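Local coordinates for multicopper oxidase (PDB 6VOW), which probably oxidises phenolic, lignin-related compounds as a laccase-like enzyme, passing electrons through its coppers to reduce dioxygen to water, at residues 143-147 against 148-152; 212-216 against 217-221; 234-237 against 238-241; 244-248 against 249-253; 273-276 against 277-281. All coordinates share one frame; numbering follows the deposited sequence.

Overall arrangement
Contact 1 lies nearest the copper cluster: the Leu145 side chain is about 6 Å from the bound Cu-O-Cu linkage, against about 10 Å for Asp247 of contact 4. These two contacts fall on opposite sides of the chain's centre, their own centres 25 Å apart. Contacts 2 to 5 all belong to the two sheets built from strands between residues 165 and 296. Contacts 2 and 5 touch, centres 8 Å apart, where Arg273 and Val274 meet Gly216. Contact 5 also touches contact 3, centres 11 Å apart, by Leu281 against Leu236 and Ala239. Contacts 3 and 4 share strand 240-246, with centres 17 Å apart.

Contact 1 (143-147 against 148-152); sequences SQLGR and GLVGP
Chi1 of Leu149 (-68°) sets its CG anti to the carbonyl carbon and lays CD1 against CB of Gln144, 3.7 Å away; a similar chi1 in Leu145 (-79°) keeps that CG beside its own backbone N, where it meets CG1 of Val150 at 4.0 Å, the two side chains crossing at about a right angle. The two pairs flank a Schellman motif, the cap that ends helix 141-146 and turns the chain toward strand 151-156. Two backbone bonds define it. Leu149 N reaches back to Gln144 O at 3.0 Å, tilted modestly from the carbonyl plane, while Gly148 N approaches Leu145 O from above its carbonyl plane, also at 3.0 Å. Gly148, the donor of the second bond, has a phi of 130°, at which a CB would collide with Arg147 O. Immediately afterwards Leu149 forms the centre of an inverse gamma turn, with Val150 N bonded to Gly148 O.

Leu149 CB also lies 3.2 Å from Gln144 O and probably helps to shield the capping bond. Arg147 leads away from the turn, its NH1 donating to Ser143 OG at 2.9 Å, tilted from the guanidinium plane. Around the cap, Trp60 takes both Leu149 and, in a cation-pi contact, Arg147, while Lys172 NZ adds a hydrogen bond to Leu145 O. Leu145 and Val150 both touch Trp134, and Leu145 packs on His136; these two partners line the Cu-O-Cu pocket. Leu149 O is buried without a polar partner in the model, 4.0 Å from Leu145 CG.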
loop_
_atom_site.group_PDB
_atom_site.type_symbol
_atom_site.label_atom_id
_atom_site.label_comp_id
_atom_site.label_asym_id
_atom_site.label_seq_id
_atom_site.Cartn_x
_atom_site.Cartn_y
_atom_site.Cartn_z
ATOM N N SER A 143 7.893 -10.700 9.200
ATOM C CA SER A 143 8.308 -11.972 8.643
ATOM C C SER A 143 7.504 -12.397 7.363
ATOM O O SER A 143 8.071 -12.772 6.299
ATOM C CB SER A 143 8.190 -13.036 9.761
ATOM O OG SER A 143 8.601 -14.263 9.207
ATOM N N GLN A 144 6.204 -12.378 7.477
ATOM C CA GLN A 144 5.330 -12.893 6.373
ATOM C C GLN A 144 5.329 -11.937 5.178
ATOM O O GLN A 144 5.476 -12.376 4.060
ATOM C CB GLN A 144 3.941 -13.208 6.876
ATOM C CG GLN A 144 3.813 -14.382 7.849
ATOM C CD GLN A 144 2.383 -14.843 8.161
ATOM O OE1 GLN A 144 2.206 -15.788 8.903
ATOM N NE2 GLN A 144 1.394 -14.201 7.635
ATOM N N LEU A 145 5.213 -10.641 5.406
ATOM C CA LEU A 145 5.403 -9.666 4.325
ATOM C C LEU A 145 6.812 -9.719 3.822
ATOM O O LEU A 145 7.023 -9.724 2.625
ATOM C CB LEU A 145 5.114 -8.220 4.744
ATOM C CG LEU A 145 3.636 -7.787 4.822
ATOM C CD1 LEU A 145 3.019 -8.132 6.144
ATOM C CD2 LEU A 145 3.461 -6.298 4.669
ATOM N N GLY A 146 7.765 -9.771 4.749
ATOM C CA GLY A 146 9.153 -9.855 4.390
ATOM C C GLY A 146 9.473 -10.996 3.479
ATOM O O GLY A 146 10.316 -10.868 2.576
ATOM N N ARG A 147 8.846 -12.142 3.723
ATOM C CA ARG A 147 9.142 -13.290 2.885
ATOM C C ARG A 147 8.427 -13.337 1.564
ATOM O O ARG A 147 8.613 -14.271 0.820
ATOM C CB ARG A 147 8.816 -14.581 3.635
ATOM C CG ARG A 147 10.008 -15.130 4.366
ATOM C CD ARG A 147 9.980 -16.651 4.485
ATOM N NE ARG A 147 10.664 -16.944 5.728
ATOM C CZ ARG A 147 10.142 -16.679 6.919
ATOM N NH1 ARG A 147 8.910 -16.158 7.041
ATOM N NH2 ARG A 147 10.870 -16.873 7.966
ATOM N N GLY A 148 7.577 -12.382 1.266
ATOM C CA GLY A 148 6.956 -12.410 -0.029
ATOM C C GLY A 148 5.470 -12.261 -0.015
ATOM O O GLY A 148 4.932 -12.154 -1.066
ATOM N N LEU A 149 4.816 -12.276 1.136
ATOM C CA LEU A 149 3.348 -12.279 1.167
ATOM C C LEU A 149 2.830 -10.904 1.022
ATOM O O LEU A 149 2.393 -10.321 1.992
ATOM C CB LEU A 149 2.776 -12.972 2.427
ATOM C CG LEU A 149 3.071 -14.468 2.386
ATOM C CD1 LEU A 149 3.044 -15.002 3.802
ATOM C CD2 LEU A 149 2.228 -15.330 1.453
ATOM N N VAL A 150 2.831 -10.442 -0.249
ATOM C CA VAL A 150 2.309 -9.177 -0.657
ATOM C C VAL A 150 1.847 -9.267 -2.091
ATOM O O VAL A 150 2.499 -9.958 -2.933
ATOM C CB VAL A 150 3.309 -8.041 -0.583
ATOM C CG1 VAL A 150 3.771 -7.786 0.798
ATOM C CG2 VAL A 150 4.443 -8.216 -1.501
ATOM N N GLY A 151 0.759 -8.591 -2.387
ATOM C CA GLY A 151 0.289 -8.598 -3.792
ATOM C C GLY A 151 -0.466 -7.346 -4.174
ATOM O O GLY A 151 -1.002 -6.668 -3.305
ATOM N N PRO A 152 -0.567 -7.045 -5.468
ATOM C CA PRO A 152 -1.403 -5.942 -5.945
ATOM C C PRO A 152 -2.884 -6.344 -6.120
ATOM O O PRO A 152 -3.149 -7.493 -6.572
ATOM C CB PRO A 152 -0.775 -5.591 -7.332
ATOM C CG PRO A 152 -0.003 -6.759 -7.746
ATOM C CD PRO A 152 -0.007 -7.776 -6.586
#

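Contact 2 (212-216 against 217-221); sequences ELPAG and QVVRL
Leu213 CD2 packs between the two methyls of Val219, 3.8 Å from CG1 and 4.0 Å from CG2, and this is the tight part of the contact. Chi1 of Val219 (175°) puts CG1 opposite its backbone N and leaves CG2 beside that N, a fork whose two methyls both face Leu213 CD2. Next along the strand Leu213 CD1 approaches Leu221 CD2 more loosely, at 4.4 Å, with Leu167 and Leu293 completing the buried side.

The partly exposed Pro214, Ala215 and Gly216 make the solvent side, where the Ala215 methyl points away from the other segment. Pro214 CG stands 4.0 Å from CB of the buried Gln217, the two side chains crossing at about a right angle. Gln217 N closes the turn on Pro214 O at 3.2 Å, tilted from the carbonyl plane. The polar end of Gln217 bends off at chi2 and gives its OE1 to His165 NE2. Gly216, at positive phi, offers its O to Arg273 NH1.

The axes of the short strands 212-214 and 218-221 come no closer than 8.0 Å, their N-to-C directions 140° apart. A type II turn from Pro214 to Gln217 thus connects an edge strand of one sheet to an inner strand of the other, in a beta sandwich as in cupredoxin-like domains.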
loop_
_atom_site.group_PDB
_atom_site.type_symbol
_atom_site.label_atom_id
_atom_site.label_comp_id
_atom_site.label_asym_id
_atom_site.label_seq_id
_atom_site.Cartn_x
_atom_site.Cartn_y
_atom_site.Cartn_z
ATOM N N GLU A 212 8.559 -3.236 -21.638
ATOM C CA GLU A 212 8.209 -2.713 -22.939
ATOM C C GLU A 212 6.849 -2.008 -22.875
ATOM O O GLU A 212 5.900 -2.488 -22.231
ATOM C CB GLU A 212 8.291 -3.822 -24.025
ATOM C CG GLU A 212 9.755 -4.167 -24.410
ATOM C CD GLU A 212 9.921 -5.241 -25.507
ATOM O OE1 GLU A 212 8.951 -5.502 -26.256
ATOM O OE2 GLU A 212 11.039 -5.821 -25.646
ATOM N N LEU A 213 6.786 -0.835 -23.506
ATOM C CA LEU A 213 5.595 -0.017 -23.621
ATOM C C LEU A 213 5.480 0.517 -25.083
ATOM O O LEU A 213 6.516 0.815 -25.696
ATOM C CB LEU A 213 5.699 1.175 -22.661
ATOM C CG LEU A 213 5.740 0.944 -21.179
ATOM C CD1 LEU A 213 6.009 2.239 -20.499
ATOM C CD2 LEU A 213 4.397 0.389 -20.702
ATOM N N PRO A 214 4.234 0.681 -25.620
ATOM C CA PRO A 214 4.042 1.173 -27.001
ATOM C C PRO A 214 4.278 2.674 -27.213
ATOM O O PRO A 214 3.715 3.504 -26.465
ATOM C CB PRO A 214 2.585 0.831 -27.301
ATOM C CG PRO A 214 1.915 0.717 -25.999
ATOM C CD PRO A 214 2.953 0.311 -24.989
ATOM N N ALA A 215 5.079 3.002 -28.236
ATOM C CA ALA A 215 5.499 4.396 -28.485
ATOM C C ALA A 215 4.354 5.331 -28.762
ATOM O O ALA A 215 3.384 4.967 -29.324
ATOM C CB ALA A 215 6.469 4.485 -29.637
ATOM N N GLY A 216 4.489 6.558 -28.338
ATOM C CA GLY A 216 3.522 7.520 -28.587
ATOM C C GLY A 216 2.359 7.377 -27.640
ATOM O O GLY A 216 1.651 8.358 -27.433
ATOM N N GLN A 217 2.163 6.223 -27.003
ATOM C CA GLN A 217 0.877 6.002 -26.299
ATOM C C GLN A 217 0.921 6.598 -24.865
ATOM O O GLN A 217 2.019 6.792 -24.317
ATOM C CB GLN A 217 0.580 4.501 -26.337
ATOM C CG GLN A 217 -0.883 4.114 -26.510
ATOM C CD GLN A 217 -1.322 3.934 -27.911
ATOM O OE1 GLN A 217 -1.930 2.907 -28.276
ATOM N NE2 GLN A 217 -1.034 4.917 -28.719
ATOM N N VAL A 218 -0.215 6.946 -24.248
ATOM C CA VAL A 218 -0.218 7.242 -22.798
ATOM C C VAL A 218 -0.522 5.969 -21.978
ATOM O O VAL A 218 -1.485 5.279 -22.196
ATOM C CB VAL A 218 -1.183 8.397 -22.438
ATOM C CG1 VAL A 218 -1.389 8.552 -20.951
ATOM C CG2 VAL A 218 -0.650 9.722 -22.963
ATOM N N VAL A 219 0.351 5.649 -21.023
ATOM C CA VAL A 219 0.267 4.408 -20.328
ATOM C C VAL A 219 0.068 4.720 -18.899
ATOM O O VAL A 219 0.716 5.540 -18.397
ATOM C CB VAL A 219 1.522 3.559 -20.447
ATOM C CG1 VAL A 219 1.356 2.335 -19.557
ATOM C CG2 VAL A 219 1.776 3.171 -21.917
ATOM N N ARG A 220 -0.857 4.044 -18.266
ATOM C CA ARG A 220 -1.096 4.163 -16.833
ATOM C C ARG A 220 -0.238 3.138 -16.129
ATOM O O ARG A 220 -0.471 1.920 -16.256
ATOM C CB ARG A 220 -2.510 3.795 -16.597
ATOM C CG ARG A 220 -2.885 3.740 -15.162
ATOM C CD ARG A 220 -4.292 3.253 -15.115
ATOM N NE ARG A 220 -4.917 3.581 -13.856
ATOM C CZ ARG A 220 -6.224 3.554 -13.689
ATOM N NH1 ARG A 220 -7.010 3.265 -14.737
ATOM N NH2 ARG A 220 -6.757 3.850 -12.495
ATOM N N LEU A 221 0.764 3.624 -15.420
ATOM C CA LEU A 221 1.666 2.772 -14.653
ATOM C C LEU A 221 1.116 2.751 -13.278
ATOM O O LEU A 221 0.986 3.794 -12.606
ATOM C CB LEU A 221 3.092 3.372 -14.586
ATOM C CG LEU A 221 3.844 3.614 -15.863
ATOM C CD1 LEU A 221 5.234 4.127 -15.521
ATOM C CD2 LEU A 221 3.905 2.309 -16.588
#

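Contact 3 (234-237 against 238-241); sequences LNLP and GAEA
Leu236 O takes a weak hydrogen bond from Ala239 N at 3.4 Å, closing a tight reversal in which Gly238 stands at a phi of 101°, a backbone shape that would drive a CB into Pro237 O. Over this link the side chains of the same two residues meet. Both methyls of Leu236 straddle the single methyl of Ala239: CD2 comes to 3.9 Å from Ala239 CB and CD1 to 4.1 Å. With chi1 at -151°, Leu236 CG stays roughly opposite its own backbone N, and the branch is thereby carried over to the far limb of the turn. CD1 continues to Ala241 CB, a more distant 4.3 Å, so one leucine spans two alanines that lie two residues apart. Pro237 and Gly238 form the exposed crest, where Pro237 CB still touches Gly238 N, and Pro237 also rests on Arg284.

Leucine and alanines thus make up the inner lining of a connection whose outer side faces solvent. Strand 232-235, which pairs with 280-285, leads in; strand 240-246, which pairs with 267-273, leads out. The turn therefore passes from one sheet of the sandwich to the other, with Leu236 wedged between them on Leu281, Leu283 and Val272.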
loop_
_atom_site.group_PDB
_atom_site.type_symbol
_atom_site.label_atom_id
_atom_site.label_comp_id
_atom_site.label_asym_id
_atom_site.label_seq_id
_atom_site.Cartn_x
_atom_site.Cartn_y
_atom_site.Cartn_z
ATOM N N LEU A 234 10.716 8.194 -6.164
ATOM C CA LEU A 234 10.497 7.862 -7.590
ATOM C C LEU A 234 10.657 9.058 -8.449
ATOM O O LEU A 234 10.149 10.139 -8.163
ATOM C CB LEU A 234 9.063 7.326 -7.818
ATOM C CG LEU A 234 8.613 5.994 -7.235
ATOM C CD1 LEU A 234 7.167 5.739 -7.656
ATOM C CD2 LEU A 234 9.483 4.852 -7.699
ATOM N N ASN A 235 11.323 8.865 -9.549
ATOM C CA ASN A 235 11.586 9.952 -10.465
ATOM C C ASN A 235 11.745 9.252 -11.768
ATOM O O ASN A 235 12.084 8.058 -11.759
ATOM C CB ASN A 235 12.798 10.797 -10.007
ATOM C CG ASN A 235 14.068 10.007 -9.953
ATOM O OD1 ASN A 235 14.441 9.442 -8.915
ATOM N ND2 ASN A 235 14.757 9.972 -11.057
ATOM N N LEU A 236 11.387 9.933 -12.865
ATOM C CA LEU A 236 11.455 9.299 -14.232
ATOM C C LEU A 236 12.035 10.328 -15.223
ATOM O O LEU A 236 11.298 10.972 -15.964
ATOM C CB LEU A 236 10.059 8.827 -14.652
ATOM C CG LEU A 236 9.845 7.636 -15.600
ATOM C CD1 LEU A 236 8.363 7.671 -16.019
ATOM C CD2 LEU A 236 10.750 7.625 -16.796
ATOM N N PRO A 237 13.373 10.507 -15.223
ATOM C CA PRO A 237 13.865 11.691 -15.917
ATOM C C PRO A 237 13.601 11.606 -17.352
ATOM O O PRO A 237 13.731 10.544 -17.901
ATOM C CB PRO A 237 15.385 11.665 -15.673
ATOM C CG PRO A 237 15.632 10.557 -14.719
ATOM C CD PRO A 237 14.461 9.645 -14.737
ATOM N N GLY A 238 13.201 12.700 -17.975
ATOM C CA GLY A 238 12.980 12.657 -19.452
ATOM C C GLY A 238 11.529 12.534 -19.898
ATOM O O GLY A 238 11.103 13.218 -20.785
ATOM N N ALA A 239 10.766 11.643 -19.296
ATOM C CA ALA A 239 9.429 11.329 -19.803
ATOM C C ALA A 239 8.484 12.364 -19.272
ATOM O O ALA A 239 8.773 12.976 -18.239
ATOM C CB ALA A 239 8.995 9.957 -19.343
ATOM N N GLU A 240 7.379 12.602 -19.985
ATOM C CA GLU A 240 6.254 13.418 -19.455
ATOM C C GLU A 240 5.455 12.484 -18.635
ATOM O O GLU A 240 4.906 11.540 -19.194
ATOM C CB GLU A 240 5.265 13.843 -20.533
ATOM C CG GLU A 240 5.547 15.117 -21.253
ATOM C CD GLU A 240 4.336 15.441 -22.064
ATOM O OE1 GLU A 240 4.123 14.694 -23.059
ATOM O OE2 GLU A 240 3.582 16.373 -21.643
ATOM N N ALA A 241 5.328 12.745 -17.351
ATOM C CA ALA A 241 4.614 11.832 -16.467
ATOM C C ALA A 241 3.682 12.637 -15.576
ATOM O O ALA A 241 4.029 13.717 -15.103
ATOM C CB ALA A 241 5.602 10.963 -15.671
#

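Contact 4 (244-248 against 249-253); sequences YALDG and HPIEP
Tyr244 O receives Ile251 N at 2.9 Å and, beside it, a CA-H...O contact from Pro250 CA at 3.4 Å; the amide comes from above the carbonyl plane. This double hold belongs to the beta hairpin of strands 240-246 and 249-255, the latter an outermost strand of the sheet, whose chain reverses through Asp247 and Gly248, both at positive phi. Ala245 and Pro250 form a non-hydrogen-bonded antiparallel pair, followed by Leu246 N bonded to His249 O at 3.0 Å.

At the open end Pro253 sets its CB-CG edge on one face of the Tyr244 ring, the rest of the proline rising away from it: CG sits 3.7 Å from the centroid and 13° off the normal, a CH-pi contact. Phe163 meets the same ring edge-to-face, and the hydroxyl bonds to Pro306 O. Without the ring, as with an alanine here, Pro253 would probably lose its aromatic floor and Pro306 O that donor.

Chi1 of Ile251 (53°) tucks CG1 between its backbone N and carbonyl carbon, and CD1 thereby returns to Leu246 CG at 4.0 Å. The buried Asp247 carboxylate bonds Thr412 OG1 through OD2 and Arg267 N through OD1, tying the reversal to strands 410-412 and 267-273. Asp247 O meets the edge of the His249 imidazole, 3.0 Å from CD2, while Gly248 O lies over one face, 3.2 Å from CG.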
loop_
_atom_site.group_PDB
_atom_site.type_symbol
_atom_site.label_atom_id
_atom_site.label_comp_id
_atom_site.label_asym_id
_atom_site.label_seq_id
_atom_site.Cartn_x
_atom_site.Cartn_y
_atom_site.Cartn_z
ATOM N N TYR A 244 -2.163 10.718 -11.622
ATOM C CA TYR A 244 -3.634 10.712 -11.744
ATOM C C TYR A 244 -4.357 10.235 -10.531
ATOM O O TYR A 244 -5.589 10.484 -10.378
ATOM C CB TYR A 244 -4.057 9.833 -12.880
ATOM C CG TYR A 244 -4.138 10.538 -14.210
ATOM C CD1 TYR A 244 -3.020 11.124 -14.760
ATOM C CD2 TYR A 244 -5.328 10.681 -14.856
ATOM C CE1 TYR A 244 -3.078 11.784 -15.985
ATOM C CE2 TYR A 244 -5.431 11.327 -16.059
ATOM C CZ TYR A 244 -4.310 11.852 -16.628
ATOM O OH TYR A 244 -4.459 12.454 -17.791
ATOM N N ALA A 245 -3.653 9.483 -9.701
ATOM C CA ALA A 245 -4.216 9.022 -8.445
ATOM C C ALA A 245 -3.167 8.610 -7.461
ATOM O O ALA A 245 -2.128 8.056 -7.840
ATOM C CB ALA A 245 -5.092 7.817 -8.681
ATOM N N LEU A 246 -3.516 8.782 -6.195
ATOM C CA LEU A 246 -2.624 8.431 -5.048
ATOM C C LEU A 246 -3.356 7.581 -4.025
ATOM O O LEU A 246 -4.457 7.990 -3.481
ATOM C CB LEU A 246 -2.112 9.672 -4.373
ATOM C CG LEU A 246 -1.706 10.857 -5.203
ATOM C CD1 LEU A 246 -1.460 12.090 -4.286
ATOM C CD2 LEU A 246 -0.507 10.493 -6.061
ATOM N N ASP A 247 -2.783 6.390 -3.799
ATOM C CA ASP A 247 -3.252 5.476 -2.772
ATOM C C ASP A 247 -4.728 5.150 -3.078
ATOM O O ASP A 247 -5.599 5.213 -2.232
ATOM C CB ASP A 247 -3.027 6.123 -1.401
ATOM C CG ASP A 247 -1.573 6.668 -1.248
ATOM O OD1 ASP A 247 -0.632 5.936 -1.503
ATOM O OD2 ASP A 247 -1.383 7.861 -0.959
ATOM N N GLY A 248 -4.952 4.802 -4.336
ATOM C CA GLY A 248 -6.285 4.375 -4.867
ATOM C C GLY A 248 -7.365 5.450 -4.983
ATOM O O GLY A 248 -8.561 5.130 -5.053
ATOM N N HIS A 249 -6.986 6.732 -4.986
ATOM C CA HIS A 249 -7.967 7.812 -5.086
ATOM C C HIS A 249 -7.546 8.893 -6.060
ATOM O O HIS A 249 -6.445 9.437 -5.954
ATOM C CB HIS A 249 -8.219 8.388 -3.757
ATOM C CG HIS A 249 -8.858 7.422 -2.862
ATOM N ND1 HIS A 249 -10.216 7.210 -2.826
ATOM C CD2 HIS A 249 -8.306 6.504 -2.056
ATOM C CE1 HIS A 249 -10.470 6.244 -1.961
ATOM N NE2 HIS A 249 -9.320 5.800 -1.488
ATOM N N PRO A 250 -8.384 9.156 -7.062
ATOM C CA PRO A 250 -8.049 10.082 -8.125
ATOM C C PRO A 250 -7.673 11.484 -7.694
ATOM O O PRO A 250 -8.127 11.926 -6.668
ATOM C CB PRO A 250 -9.354 10.145 -8.893
ATOM C CG PRO A 250 -9.823 8.693 -8.804
ATOM C CD PRO A 250 -9.630 8.421 -7.362
ATOM N N ILE A 251 -6.825 12.177 -8.436
ATOM C CA ILE A 251 -6.563 13.593 -8.086
ATOM C C ILE A 251 -6.820 14.344 -9.394
ATOM O O ILE A 251 -6.979 13.718 -10.478
ATOM C CB ILE A 251 -5.099 13.859 -7.550
ATOM C CG1 ILE A 251 -4.057 13.315 -8.546
ATOM C CG2 ILE A 251 -4.897 13.340 -6.069
ATOM C CD1 ILE A 251 -2.607 13.468 -8.112
ATOM N N GLU A 252 -6.845 15.674 -9.296
ATOM C CA GLU A 252 -6.610 16.513 -10.462
ATOM C C GLU A 252 -5.219 16.137 -10.980
ATOM O O GLU A 252 -4.214 16.261 -10.256
ATOM C CB GLU A 252 -6.679 18.013 -10.146
ATOM C CG GLU A 252 -6.469 18.935 -11.355
ATOM C CD GLU A 252 -7.532 18.727 -12.437
ATOM O OE1 GLU A 252 -8.728 18.455 -12.132
ATOM O OE2 GLU A 252 -7.153 18.806 -13.621
ATOM N N PRO A 253 -5.147 15.640 -12.228
ATOM C CA PRO A 253 -3.846 15.282 -12.723
ATOM C C PRO A 253 -2.844 16.431 -12.677
ATOM O O PRO A 253 -3.224 17.545 -12.956
ATOM C CB PRO A 253 -4.109 14.803 -14.153
ATOM C CG PRO A 253 -5.521 14.491 -14.178
ATOM C CD PRO A 253 -6.208 15.332 -13.188
#

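Contact 5 (273-276 against 277-281); sequences RVPE and AGREL
Pro275 and Leu281 press together unusually hard: the leucine's CD2 lies 3.3 Å from Pro275 CD, and its CD1 only 3.4 Å from Pro275 CG. Both are closer than normal van der Waals contact, and chi2 of Leu281, 10°, falls away from a staggered value, in line with some strain. Next to this apolar pair Pro275 CG meets Arg279 CB at 3.7 Å.

Outside it lies the charged layer. Glu276 OE1 forms a salt bridge with Arg279 NH2 at 3.5 Å, but the oxygen stands well out of the guanidinium plane and no N-H points at it. The bend at chi2 of Arg279 brings its guanidinium face against Glu276 CG. Behind both, a type II turn from Glu276 to Arg279 sets the spacing, closed by a weak bond from Arg279 N to Glu276 O at 3.3 Å. Ser295 OG holds Pro275 O from the adjoining strand 288-296.

Cutting Leu281 back to an alanine is likely to open a gap at the CG-CD end of the Pro275 ring and to deprive Leu236 of a neighbour. With charges attracting but no directed bond, the exposed Glu276-Arg279 pair probably lends the turn modest electrostatic support, while apolar packing and backbone pairing with strand 288-296 hold the strand's start.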
loop_
_atom_site.group_PDB
_atom_site.type_symbol
_atom_site.label_atom_id
_atom_site.label_comp_id
_atom_site.label_asym_id
_atom_site.label_seq_id
_atom_site.Cartn_x
_atom_site.Cartn_y
_atom_site.Cartn_z
ATOM N N ARG A 273 3.657 9.528 -21.006
ATOM C CA ARG A 273 3.753 9.545 -22.459
ATOM C C ARG A 273 4.990 8.824 -22.813
ATOM O O ARG A 273 6.102 9.246 -22.462
ATOM C CB ARG A 273 3.826 10.920 -23.028
ATOM C CG ARG A 273 4.032 10.924 -24.601
ATOM C CD ARG A 273 2.801 10.449 -25.281
ATOM N NE ARG A 273 1.726 11.390 -25.019
ATOM C CZ ARG A 273 0.526 11.373 -25.604
ATOM N NH1 ARG A 273 0.156 10.459 -26.551
ATOM N NH2 ARG A 273 -0.332 12.302 -25.222
ATOM N N VAL A 274 4.792 7.716 -23.512
ATOM C CA VAL A 274 5.876 6.889 -23.926
ATOM C C VAL A 274 6.509 7.596 -25.120
ATOM O O VAL A 274 5.827 7.941 -26.096
ATOM C CB VAL A 274 5.388 5.495 -24.314
ATOM C CG1 VAL A 274 6.531 4.632 -24.781
ATOM C CG2 VAL A 274 4.694 4.810 -23.158
ATOM N N PRO A 275 7.838 7.798 -25.062
ATOM C CA PRO A 275 8.470 8.519 -26.108
ATOM C C PRO A 275 8.529 7.663 -27.338
ATOM O O PRO A 275 8.079 6.545 -27.340
ATOM C CB PRO A 275 9.867 8.817 -25.546
ATOM C CG PRO A 275 10.068 7.894 -24.406
ATOM C CD PRO A 275 8.819 7.116 -24.211
ATOM N N GLU A 276 9.020 8.266 -28.398
ATOM C CA GLU A 276 9.186 7.608 -29.671
ATOM C C GLU A 276 9.961 6.333 -29.510
ATOM O O GLU A 276 10.724 6.208 -28.570
ATOM C CB GLU A 276 9.865 8.555 -30.662
ATOM C CG GLU A 276 11.153 9.259 -30.221
ATOM C CD GLU A 276 11.792 10.029 -31.372
ATOM O OE1 GLU A 276 11.914 11.288 -31.288
ATOM O OE2 GLU A 276 12.163 9.367 -32.373
ATOM N N ALA A 277 9.719 5.383 -30.412
ATOM C CA ALA A 277 10.271 4.017 -30.373
ATOM C C ALA A 277 11.784 3.897 -30.206
ATOM O O ALA A 277 12.541 4.814 -30.577
ATOM C CB ALA A 277 9.876 3.280 -31.640
ATOM N N GLY A 278 12.216 2.755 -29.663
ATOM C CA GLY A 278 13.596 2.559 -29.269
ATOM C C GLY A 278 14.113 3.423 -28.121
ATOM O O GLY A 278 15.190 3.129 -27.635
ATOM N N ARG A 279 13.413 4.464 -27.672
ATOM C CA ARG A 279 13.823 5.212 -26.445
ATOM C C ARG A 279 13.608 4.342 -25.228
ATOM O O ARG A 279 12.797 3.403 -25.218
ATOM C CB ARG A 279 13.036 6.522 -26.242
ATOM C CG ARG A 279 13.224 7.573 -27.324
ATOM C CD ARG A 279 14.585 8.218 -27.347
ATOM N NE ARG A 279 14.577 9.402 -28.235
ATOM C CZ ARG A 279 14.419 10.690 -27.868
ATOM N NH1 ARG A 279 14.250 11.095 -26.594
ATOM N NH2 ARG A 279 14.437 11.621 -28.813
ATOM N N GLU A 280 14.367 4.664 -24.194
ATOM C CA GLU A 280 14.455 3.826 -23.015
ATOM C C GLU A 280 14.559 4.856 -21.939
ATOM O O GLU A 280 15.371 5.794 -22.029
ATOM C CB GLU A 280 15.688 2.964 -23.135
ATOM C CG GLU A 280 16.023 2.159 -21.936
ATOM C CD GLU A 280 17.530 1.898 -21.742
ATOM O OE1 GLU A 280 18.123 2.279 -20.658
ATOM O OE2 GLU A 280 18.123 1.288 -22.672
ATOM N N LEU A 281 13.650 4.767 -20.987
ATOM C CA LEU A 281 13.602 5.719 -19.911
ATOM C C LEU A 281 13.821 4.967 -18.633
ATOM O O LEU A 281 13.354 3.811 -18.494
ATOM C CB LEU A 281 12.230 6.354 -19.826
ATOM C CG LEU A 281 11.688 7.273 -20.920
ATOM C CD1 LEU A 281 12.527 7.305 -22.175
ATOM C CD2 LEU A 281 10.240 6.869 -21.212
#